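Local coordinates for fatty acid synthase 1, isoform A (Drosophila melanogaster, PDB 6FN6), which probably builds long-chain saturated fatty acids from acetyl-CoA and malonyl-CoA with NADPH, this chain being its modifying region with dehydratase, enoylreductase and ketoreductase parts, at residues N401-L406 / L440-K445; K305-A310 / H375-I380; Y37-W42 / N169-M174. All coordinates share one frame; numbering follows the deposited sequence.

Contact 1 (N401-L406 / L440-K445); sequences NGFLIL and LVLARK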
loop_
_atom_site.group_PDB
_atom_site.type_symbol
_atom_site.label_atom_id
_atom_site.label_comp_id
_atom_site.label_asym_id
_atom_site.label_seq_id
_atom_site.Cartn_x
_atom_site.Cartn_y
_atom_site.Cartn_z
ATOM N N ASN A 401 -2.649 -83.224 -6.865
ATOM C CA ASN A 401 -1.419 -82.701 -6.276
ATOM C C ASN A 401 -1.682 -81.559 -5.287
ATOM O O ASN A 401 -0.772 -80.799 -4.948
ATOM C CB ASN A 401 -0.465 -82.231 -7.378
ATOM C CG ASN A 401 -1.120 -81.266 -8.346
ATOM O OD1 ASN A 401 -2.151 -80.667 -8.044
ATOM N ND2 ASN A 401 -0.519 -81.110 -9.520
ATOM N N GLY A 402 -2.922 -81.444 -4.821
ATOM C CA GLY A 402 -3.293 -80.389 -3.896
ATOM C C GLY A 402 -2.727 -80.602 -2.505
ATOM O O GLY A 402 -2.176 -81.661 -2.206
ATOM N N PHE A 403 -2.864 -79.593 -1.650
ATOM C CA PHE A 403 -2.314 -79.657 -0.300
ATOM C C PHE A 403 -3.403 -79.610 0.769
ATOM O O PHE A 403 -4.556 -79.286 0.485
ATOM C CB PHE A 403 -1.329 -78.512 -0.073
ATOM C CG PHE A 403 -0.064 -78.634 -0.873
ATOM C CD1 PHE A 403 -0.003 -78.161 -2.175
ATOM C CD2 PHE A 403 1.063 -79.225 -0.328
ATOM C CE1 PHE A 403 1.159 -78.270 -2.914
ATOM C CE2 PHE A 403 2.227 -79.338 -1.062
ATOM C CZ PHE A 403 2.275 -78.859 -2.357
ATOM N N LEU A 404 -3.027 -79.960 1.995
ATOM C CA LEU A 404 -3.893 -79.777 3.152
ATOM C C LEU A 404 -3.157 -78.969 4.213
ATOM O O LEU A 404 -2.096 -79.375 4.685
ATOM C CB LEU A 404 -4.331 -81.120 3.739
ATOM C CG LEU A 404 -5.179 -82.057 2.880
ATOM C CD1 LEU A 404 -5.436 -83.345 3.642
ATOM C CD2 LEU A 404 -6.489 -81.406 2.472
ATOM N N ILE A 405 -3.716 -77.822 4.578
ATOM C CA ILE A 405 -3.158 -77.018 5.655
ATOM C C ILE A 405 -3.963 -77.319 6.912
ATOM O O ILE A 405 -5.096 -76.863 7.058
ATOM C CB ILE A 405 -3.177 -75.512 5.327
ATOM C CG1 ILE A 405 -2.590 -75.256 3.934
ATOM C CG2 ILE A 405 -2.392 -74.742 6.377
ATOM C CD1 ILE A 405 -2.703 -73.817 3.475
ATOM N N LEU A 406 -3.379 -78.101 7.812
ATOM C CA LEU A 406 -4.091 -78.548 9.002
ATOM C C LEU A 406 -3.419 -78.049 10.277
ATOM O O LEU A 406 -2.284 -78.416 10.578
ATOM C CB LEU A 406 -4.177 -80.076 9.023
ATOM C CG LEU A 406 -4.739 -80.729 7.755
ATOM C CD1 LEU A 406 -4.628 -82.241 7.838
ATOM C CD2 LEU A 406 -6.183 -80.313 7.517
ATOM N N LEU A 440 1.347 -76.547 12.824
ATOM C CA LEU A 440 0.759 -76.387 11.498
ATOM C C LEU A 440 1.343 -77.444 10.561
ATOM O O LEU A 440 2.560 -77.518 10.373
ATOM C CB LEU A 440 1.010 -74.980 10.950
ATOM C CG LEU A 440 0.236 -74.595 9.683
ATOM C CD1 LEU A 440 -1.265 -74.525 9.954
ATOM C CD2 LEU A 440 0.737 -73.271 9.116
ATOM N N VAL A 441 0.472 -78.268 9.988
ATOM C CA VAL A 441 0.905 -79.377 9.150
ATOM C C VAL A 441 0.469 -79.162 7.707
ATOM O O VAL A 441 -0.711 -78.949 7.425
ATOM C CB VAL A 441 0.357 -80.717 9.686
ATOM C CG1 VAL A 441 0.889 -81.882 8.866
ATOM C CG2 VAL A 441 0.713 -80.894 11.156
ATOM N N LEU A 442 1.431 -79.229 6.794
ATOM C CA LEU A 442 1.137 -79.193 5.369
ATOM C C LEU A 442 1.246 -80.610 4.801
ATOM O O LEU A 442 2.321 -81.213 4.824
ATOM C CB LEU A 442 2.090 -78.238 4.645
ATOM C CG LEU A 442 1.787 -77.969 3.168
ATOM C CD1 LEU A 442 0.467 -77.234 2.996
ATOM C CD2 LEU A 442 2.916 -77.184 2.525
ATOM N N ALA A 443 0.135 -81.131 4.290
ATOM C CA ALA A 443 0.082 -82.517 3.832
ATOM C C ALA A 443 -0.192 -82.601 2.336
ATOM O O ALA A 443 -0.768 -81.687 1.745
ATOM C CB ALA A 443 -0.978 -83.284 4.603
ATOM N N ARG A 444 0.217 -83.718 1.742
ATOM C CA ARG A 444 0.117 -83.933 0.303
ATOM C C ARG A 444 0.222 -85.429 0.009
ATOM O O ARG A 444 0.851 -86.165 0.769
ATOM C CB ARG A 444 1.229 -83.172 -0.424
ATOM C CG ARG A 444 1.055 -83.039 -1.927
ATOM C CD ARG A 444 2.351 -82.557 -2.573
ATOM N NE ARG A 444 2.132 -81.783 -3.794
ATOM C CZ ARG A 444 3.108 -81.262 -4.533
ATOM N NH1 ARG A 444 4.377 -81.449 -4.190
ATOM N NH2 ARG A 444 2.820 -80.566 -5.625
ATOM N N LYS A 445 -0.406 -85.887 -1.072
ATOM C CA LYS A 445 -0.232 -87.271 -1.505
ATOM C C LYS A 445 1.191 -87.448 -2.029
ATOM O O LYS A 445 1.695 -86.607 -2.771
ATOM C CB LYS A 445 -1.249 -87.658 -2.585
ATOM C CG LYS A 445 -2.651 -87.947 -2.061
ATOM C CD LYS A 445 -3.554 -88.516 -3.153
ATOM C CE LYS A 445 -3.652 -90.035 -3.077
ATOM N NZ LYS A 445 -4.421 -90.494 -1.882
HETATM O O HOH W 1 -2.040 -84.562 -2.538
#

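Contact 2 (K305-A310 / H375-I380); sequences KGVELA and HFVFGI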
loop_
_atom_site.group_PDB
_atom_site.type_symbol
_atom_site.label_atom_id
_atom_site.label_comp_id
_atom_site.label_asym_id
_atom_site.label_seq_id
_atom_site.Cartn_x
_atom_site.Cartn_y
_atom_site.Cartn_z
ATOM N N LYS A 305 -6.849 -71.694 -6.018
ATOM C CA LYS A 305 -8.129 -71.970 -5.367
ATOM C C LYS A 305 -7.933 -72.591 -3.985
ATOM O O LYS A 305 -7.127 -73.502 -3.817
ATOM C CB LYS A 305 -8.977 -72.897 -6.239
ATOM C CG LYS A 305 -10.430 -73.016 -5.800
ATOM C CD LYS A 305 -11.209 -73.933 -6.732
ATOM C CE LYS A 305 -12.705 -73.874 -6.467
ATOM N NZ LYS A 305 -13.435 -74.954 -7.189
ATOM N N GLY A 306 -8.675 -72.091 -3.001
ATOM C CA GLY A 306 -8.610 -72.625 -1.652
ATOM C C GLY A 306 -9.881 -72.401 -0.855
ATOM O O GLY A 306 -10.722 -71.586 -1.231
ATOM N N VAL A 307 -10.031 -73.136 0.244
ATOM C CA VAL A 307 -11.196 -72.991 1.110
ATOM C C VAL A 307 -10.782 -73.084 2.576
ATOM O O VAL A 307 -9.712 -73.603 2.894
ATOM C CB VAL A 307 -12.270 -74.050 0.785
ATOM C CG1 VAL A 307 -12.746 -73.907 -0.653
ATOM C CG2 VAL A 307 -11.738 -75.455 1.033
ATOM N N GLU A 308 -11.636 -72.579 3.462
ATOM C CA GLU A 308 -11.407 -72.687 4.898
ATOM C C GLU A 308 -12.624 -73.275 5.601
ATOM O O GLU A 308 -13.712 -72.702 5.568
ATOM C CB GLU A 308 -11.067 -71.322 5.503
ATOM C CG GLU A 308 -11.231 -71.263 7.021
ATOM C CD GLU A 308 -10.673 -69.990 7.629
ATOM O OE1 GLU A 308 -10.627 -68.958 6.926
ATOM O OE2 GLU A 308 -10.280 -70.018 8.815
ATOM N N LEU A 309 -12.425 -74.426 6.234
ATOM C CA LEU A 309 -13.475 -75.076 7.007
ATOM C C LEU A 309 -13.668 -74.340 8.334
ATOM O O LEU A 309 -12.720 -74.166 9.100
ATOM C CB LEU A 309 -13.125 -76.544 7.240
ATOM C CG LEU A 309 -12.845 -77.337 5.959
ATOM C CD1 LEU A 309 -12.353 -78.737 6.283
ATOM C CD2 LEU A 309 -14.081 -77.398 5.067
ATOM N N ALA A 310 -14.901 -73.911 8.596
ATOM C CA ALA A 310 -15.199 -73.059 9.746
ATOM C C ALA A 310 -16.334 -73.603 10.614
ATOM O O ALA A 310 -17.218 -72.851 11.022
ATOM C CB ALA A 310 -15.539 -71.652 9.270
ATOM N N HIS A 375 -6.591 -76.010 -4.694
ATOM C CA HIS A 375 -5.149 -76.124 -4.510
ATOM C C HIS A 375 -4.827 -76.455 -3.056
ATOM O O HIS A 375 -3.810 -77.084 -2.766
ATOM C CB HIS A 375 -4.434 -74.836 -4.925
ATOM C CG HIS A 375 -4.287 -74.675 -6.405
ATOM N ND1 HIS A 375 -5.287 -74.165 -7.203
ATOM C CD2 HIS A 375 -3.252 -74.953 -7.232
ATOM C CE1 HIS A 375 -4.877 -74.137 -8.459
ATOM N NE2 HIS A 375 -3.644 -74.612 -8.503
ATOM N N PHE A 376 -5.691 -76.025 -2.141
ATOM C CA PHE A 376 -5.513 -76.349 -0.733
ATOM C C PHE A 376 -6.817 -76.275 0.049
ATOM O O PHE A 376 -7.795 -75.676 -0.397
ATOM C CB PHE A 376 -4.473 -75.421 -0.096
ATOM C CG PHE A 376 -4.917 -73.985 0.018
ATOM C CD1 PHE A 376 -5.699 -73.566 1.081
ATOM C CD2 PHE A 376 -4.535 -73.052 -0.933
ATOM C CE1 PHE A 376 -6.104 -72.248 1.188
ATOM C CE2 PHE A 376 -4.935 -71.731 -0.831
ATOM C CZ PHE A 376 -5.718 -71.329 0.232
ATOM N N VAL A 377 -6.813 -76.905 1.219
ATOM C CA VAL A 377 -7.926 -76.837 2.152
ATOM C C VAL A 377 -7.351 -76.572 3.535
ATOM O O VAL A 377 -6.480 -77.307 4.001
ATOM C CB VAL A 377 -8.768 -78.129 2.136
ATOM C CG1 VAL A 377 -9.866 -78.069 3.192
ATOM C CG2 VAL A 377 -9.371 -78.352 0.764
ATOM N N PHE A 378 -7.827 -75.515 4.182
ATOM C CA PHE A 378 -7.401 -75.209 5.539
ATOM C C PHE A 378 -8.433 -75.702 6.545
ATOM O O PHE A 378 -9.638 -75.600 6.314
ATOM C CB PHE A 378 -7.170 -73.708 5.717
ATOM C CG PHE A 378 -6.765 -73.327 7.112
ATOM C CD1 PHE A 378 -5.444 -73.425 7.515
ATOM C CD2 PHE A 378 -7.708 -72.878 8.024
ATOM C CE1 PHE A 378 -5.071 -73.079 8.800
ATOM C CE2 PHE A 378 -7.340 -72.530 9.309
ATOM C CZ PHE A 378 -6.020 -72.630 9.698
ATOM N N GLY A 379 -7.950 -76.247 7.657
ATOM C CA GLY A 379 -8.821 -76.746 8.705
ATOM C C GLY A 379 -8.120 -76.820 10.046
ATOM O O GLY A 379 -6.895 -76.917 10.109
ATOM N N ILE A 380 -8.897 -76.765 11.122
ATOM C CA ILE A 380 -8.348 -76.858 12.467
ATOM C C ILE A 380 -8.935 -78.081 13.156
ATOM O O ILE A 380 -10.148 -78.282 13.156
ATOM C CB ILE A 380 -8.621 -75.575 13.284
ATOM C CG1 ILE A 380 -8.086 -74.347 12.535
ATOM C CG2 ILE A 380 -8.004 -75.690 14.683
ATOM C CD1 ILE A 380 -8.242 -73.034 13.275
#

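Contact 3 (Y37-W42 / N169-M174); sequences YMTLAW and NWISFM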
loop_
_atom_site.group_PDB
_atom_site.type_symbol
_atom_site.label_atom_id
_atom_site.label_comp_id
_atom_site.label_asym_id
_atom_site.label_seq_id
_atom_site.Cartn_x
_atom_site.Cartn_y
_atom_site.Cartn_z
ATOM N N TYR A 37 -3.580 -17.746 -19.622
ATOM C CA TYR A 37 -4.322 -16.554 -19.237
ATOM C C TYR A 37 -3.817 -15.323 -19.970
ATOM O O TYR A 37 -4.599 -14.541 -20.502
ATOM C CB TYR A 37 -4.201 -16.318 -17.738
ATOM C CG TYR A 37 -4.960 -17.304 -16.895
ATOM C CD1 TYR A 37 -6.345 -17.327 -16.889
ATOM C CD2 TYR A 37 -4.285 -18.204 -16.088
ATOM C CE1 TYR A 37 -7.037 -18.229 -16.105
ATOM C CE2 TYR A 37 -4.957 -19.103 -15.305
ATOM C CZ TYR A 37 -6.333 -19.115 -15.310
ATOM O OH TYR A 37 -6.987 -20.024 -14.515
ATOM N N MET A 38 -2.499 -15.168 -19.992
ATOM C CA MET A 38 -1.877 -14.017 -20.622
ATOM C C MET A 38 -2.285 -13.948 -22.087
ATOM O O MET A 38 -2.590 -12.877 -22.607
ATOM C CB MET A 38 -0.358 -14.096 -20.487
ATOM C CG MET A 38 0.129 -14.153 -19.048
ATOM S SD MET A 38 1.892 -14.505 -18.882
ATOM C CE MET A 38 2.601 -13.210 -19.892
ATOM N N THR A 39 -2.315 -15.103 -22.744
ATOM C CA THR A 39 -2.708 -15.177 -24.145
ATOM C C THR A 39 -4.169 -14.767 -24.313
ATOM O O THR A 39 -4.503 -14.024 -25.232
ATOM C CB THR A 39 -2.493 -16.593 -24.714
ATOM O OG1 THR A 39 -1.104 -16.930 -24.634
ATOM C CG2 THR A 39 -2.948 -16.677 -26.171
ATOM N N LEU A 40 -5.037 -15.271 -23.441
ATOM C CA LEU A 40 -6.453 -14.921 -23.485
ATOM C C LEU A 40 -6.654 -13.420 -23.311
ATOM O O LEU A 40 -7.428 -12.801 -24.040
ATOM C CB LEU A 40 -7.232 -15.674 -22.404
ATOM C CG LEU A 40 -7.360 -17.194 -22.544
ATOM C CD1 LEU A 40 -8.262 -17.745 -21.449
ATOM C CD2 LEU A 40 -7.883 -17.598 -23.922
ATOM N N ALA A 41 -5.953 -12.839 -22.343
ATOM C CA ALA A 41 -6.032 -11.404 -22.102
ATOM C C ALA A 41 -5.496 -10.652 -23.312
ATOM O O ALA A 41 -6.054 -9.637 -23.733
ATOM C CB ALA A 41 -5.255 -11.027 -20.850
ATOM N N TRP A 42 -4.411 -11.169 -23.873
ATOM C CA TRP A 42 -3.784 -10.568 -25.040
ATOM C C TRP A 42 -4.722 -10.606 -26.244
ATOM O O TRP A 42 -4.926 -9.595 -26.917
ATOM C CB TRP A 42 -2.478 -11.299 -25.356
ATOM C CG TRP A 42 -1.760 -10.811 -26.573
ATOM C CD1 TRP A 42 -1.917 -9.608 -27.198
ATOM C CD2 TRP A 42 -0.768 -11.524 -27.318
ATOM N NE1 TRP A 42 -1.082 -9.530 -28.287
ATOM C CE2 TRP A 42 -0.367 -10.694 -28.382
ATOM C CE3 TRP A 42 -0.179 -12.786 -27.187
ATOM C CZ2 TRP A 42 0.596 -11.084 -29.307
ATOM C CZ3 TRP A 42 0.777 -13.172 -28.110
ATOM C CH2 TRP A 42 1.154 -12.324 -29.156
ATOM N N ASN A 169 2.564 -21.523 -31.515
ATOM C CA ASN A 169 1.733 -21.602 -30.317
ATOM C C ASN A 169 2.342 -20.751 -29.202
ATOM O O ASN A 169 3.336 -21.136 -28.589
ATOM C CB ASN A 169 1.583 -23.059 -29.869
ATOM C CG ASN A 169 0.642 -23.219 -28.683
ATOM O OD1 ASN A 169 0.830 -22.598 -27.637
ATOM N ND2 ASN A 169 -0.369 -24.065 -28.840
ATOM N N TRP A 170 1.736 -19.597 -28.938
ATOM C CA TRP A 170 2.273 -18.652 -27.962
ATOM C C TRP A 170 2.173 -19.165 -26.530
ATOM O O TRP A 170 3.055 -18.898 -25.715
ATOM C CB TRP A 170 1.557 -17.304 -28.080
ATOM C CG TRP A 170 1.889 -16.561 -29.337
ATOM C CD1 TRP A 170 1.242 -16.639 -30.536
ATOM C CD2 TRP A 170 2.965 -15.632 -29.522
ATOM N NE1 TRP A 170 1.845 -15.811 -31.453
ATOM C CE2 TRP A 170 2.903 -15.183 -30.855
ATOM C CE3 TRP A 170 3.969 -15.135 -28.687
ATOM C CZ2 TRP A 170 3.811 -14.260 -31.371
ATOM C CZ3 TRP A 170 4.867 -14.221 -29.203
ATOM C CH2 TRP A 170 4.781 -13.792 -30.531
ATOM N N ILE A 171 1.103 -19.888 -26.220
ATOM C CA ILE A 171 0.919 -20.406 -24.868
ATOM C C ILE A 171 2.062 -21.349 -24.506
ATOM O O ILE A 171 2.727 -21.167 -23.486
ATOM C CB ILE A 171 -0.447 -21.106 -24.722
ATOM C CG1 ILE A 171 -1.576 -20.088 -24.906
ATOM C CG2 ILE A 171 -0.551 -21.813 -23.360
ATOM C CD1 ILE A 171 -2.968 -20.695 -24.952
ATOM N N SER A 172 2.302 -22.350 -25.345
ATOM C CA SER A 172 3.350 -23.323 -25.068
ATOM C C SER A 172 4.707 -22.633 -25.021
ATOM O O SER A 172 5.515 -22.894 -24.129
ATOM C CB SER A 172 3.355 -24.437 -26.118
ATOM O OG SER A 172 3.992 -24.021 -27.313
ATOM N N PHE A 173 4.953 -21.750 -25.984
ATOM C CA PHE A 173 6.246 -21.093 -26.085
ATOM C C PHE A 173 6.553 -20.253 -24.849
ATOM O O PHE A 173 7.632 -20.366 -24.265
ATOM C CB PHE A 173 6.307 -20.212 -27.329
ATOM C CG PHE A 173 7.555 -19.389 -27.415
ATOM C CD1 PHE A 173 8.729 -19.941 -27.894
ATOM C CD2 PHE A 173 7.559 -18.068 -27.004
ATOM C CE1 PHE A 173 9.884 -19.188 -27.967
ATOM C CE2 PHE A 173 8.711 -17.311 -27.075
ATOM C CZ PHE A 173 9.875 -17.871 -27.556
ATOM N N MET A 174 5.606 -19.409 -24.450
ATOM C CA MET A 174 5.809 -18.558 -23.287
ATOM C C MET A 174 5.913 -19.406 -22.022
ATOM O O MET A 174 6.616 -19.040 -21.083
ATOM C CB MET A 174 4.681 -17.526 -23.165
ATOM C CG MET A 174 4.813 -16.370 -24.159
ATOM S SD MET A 174 3.839 -14.903 -23.748
ATOM C CE MET A 174 2.168 -15.503 -24.004
#

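Contact 1 (N401-L406 / L440-K445)
Phe403 and Arg444 meet at one end of an antiparallel strand pair, 402-406 against 440-445. In this sheet 438-445 runs antiparallel between 402-409 and 426-433, a topology consistent with the pseudo-methyltransferase domain of animal fatty acid synthases. With its CG anti to the backbone N (chi1 -166°) and the chain extended as far as NE, Arg444 runs over one face of the Phe403 ring. Ring and guanidinium are turned only 23° apart, Phe403 CZ lying over the guanidinium rim, 3.3 Å from Arg444 CZ. Arg444 NE gives a long but nearly straight hydrogen bond, 3.3 Å, to Asn401 O; the acceptor lies in the guanidinium plane, although the donor stands above the carbonyl plane. A long arginine suits the place because its methylenes pack on the ring while its nitrogens reach backbone oxygens: NH1 goes on to Lys538 O.

Beyond this pair, branched aliphatics share the face of the sheet that carries Ile405 and Leu442. Leu442 CD1 touches Phe403 CB and, at 3.8 Å, Ile405 CG1, while Leu440 CD1 meets Ile405 CG2; helix 279-296 packs over them. On the reverse face the small Ala443 sets its CB 4.1 Å from Leu404 CB. Two hydrogen-bonded pairs, Leu404 with Ala443 and Leu406 with Val441, position these side chains, and Leu406 N reaches Val441 O at 2.8 Å. Strand 374-380 flanks 402-406 as its parallel neighbour. Beside the Arg444 end of the pair, one water donates to Gly402 O and accepts from Lys445 N.

Contact 2 (K305-A310 / H375-I380)
Lys305 and His375 open a parallel strand pair, 305-309 beside 376-380, whose directions differ by 14°. Hydrogen bonds come first. His375 ND1 accepts the backbone Lys305 N at 3.2 Å, a straight bond although the donor sits 37° out of the imidazole plane. Lys305 O receives His375 N at 2.7 Å and, weakly, Phe376 N. The pairing is regular farther along, where Val307 O takes Phe378 N and Phe378 O takes Leu309 N, both at 3.0 Å. The Lys305 side chain extends away to Glu371 and Gln372 O.

Of the aromatic contacts, the main one is CH-pi: Gly306 CA stands over the centre of the Phe376 ring, 3.7 Å from its centroid. Phe376 CG lies between the backbone N and the carbonyl carbon (chi1 68°), which swings the ring across toward the neighbouring strand. Glycine suits this place, since a CB would run into the ring. Phe378 lies alongside Glu308 with ring and carboxylate perpendicular; Glu308 OE2 has its stronger partners in Arg313, a salt bridge, and Val319 N.

Apolar packing fills the face with the valines. Val307 CG2 meets Val377 CG2 at 3.8 Å, both side chains pointing the same way, and Leu309 CD1 reaches Val377 CG1 at 4.0 Å. Beta-branched valine suits an extended, buried strand. Helix 279-296 covers the phenylalanine face. Strands 303-309 and 374-380 are central parallel neighbours in a sheet that also holds the antiparallel strand 438-445, an order matching the Rossmann-like methyltransferase fold, here probably the pseudo-methyltransferase domain.

Contact 3 (Y37-W42 / N169-M174)
Trp42 turns the edge of its six-membered ring onto the face of Trp170 in a T-shaped stack, planes at 89° and centroids 4.9 Å apart. Trp42 CH2 stands over the centre of the Trp170 ring system, with CZ3 3.6 Å from Trp170 CD2. Trp42 CG is anti to the backbone N (chi1 178°), carrying the indole toward the second helix, while its NE1 bonds Thr56 O.

Thr39 crosses Ile171 at about a right angle, its CB 3.6 Å from Ile171 CG1; its OG1 is satisfied by Thr35 O, so a threonine can sit in this largely apolar interface. Met174 bends its CE against Thr39, and Met38 CE meets Met174 SD at 4.4 Å; flexible thioethers adapt to such uneven surfaces. An alanine at Trp170 would leave the Trp42 edge without the face it meets and is likely to open a gap between the helices.

The helices belong to the predicted N- and C-terminal hotdog folds, and the side chain of Ile171 lies about 5 Å from that of Asp175, the predicted dehydratase proton donor. Across the segments this is apolar packing, but Thr35 OG1, one turn back, bonds Ile171 O, so packing does not act alone.

How the contacts relate
From the N terminus, contact 3 comes first: 126 residues lie between its segments, and its closure joins the two predicted hotdog halves of the dehydratase part. Contact 2 then closes a loop of 64 residues between segments 305-310 and 375-380, and contact 1 a shorter one of 33 between segments 401-406 and 440-445. The three follow in series, with no nesting or crossing. Contacts 1 and 2 share one sheet, their centres 10 Å apart; strands 374-380 and 402-409 lie side by side, probably bonded from Ile405 N to Val377 O, so four strands adjacent in the sheet are tied together. Contact 3 stands apart, its nearest atoms about 52 Å from contact 2.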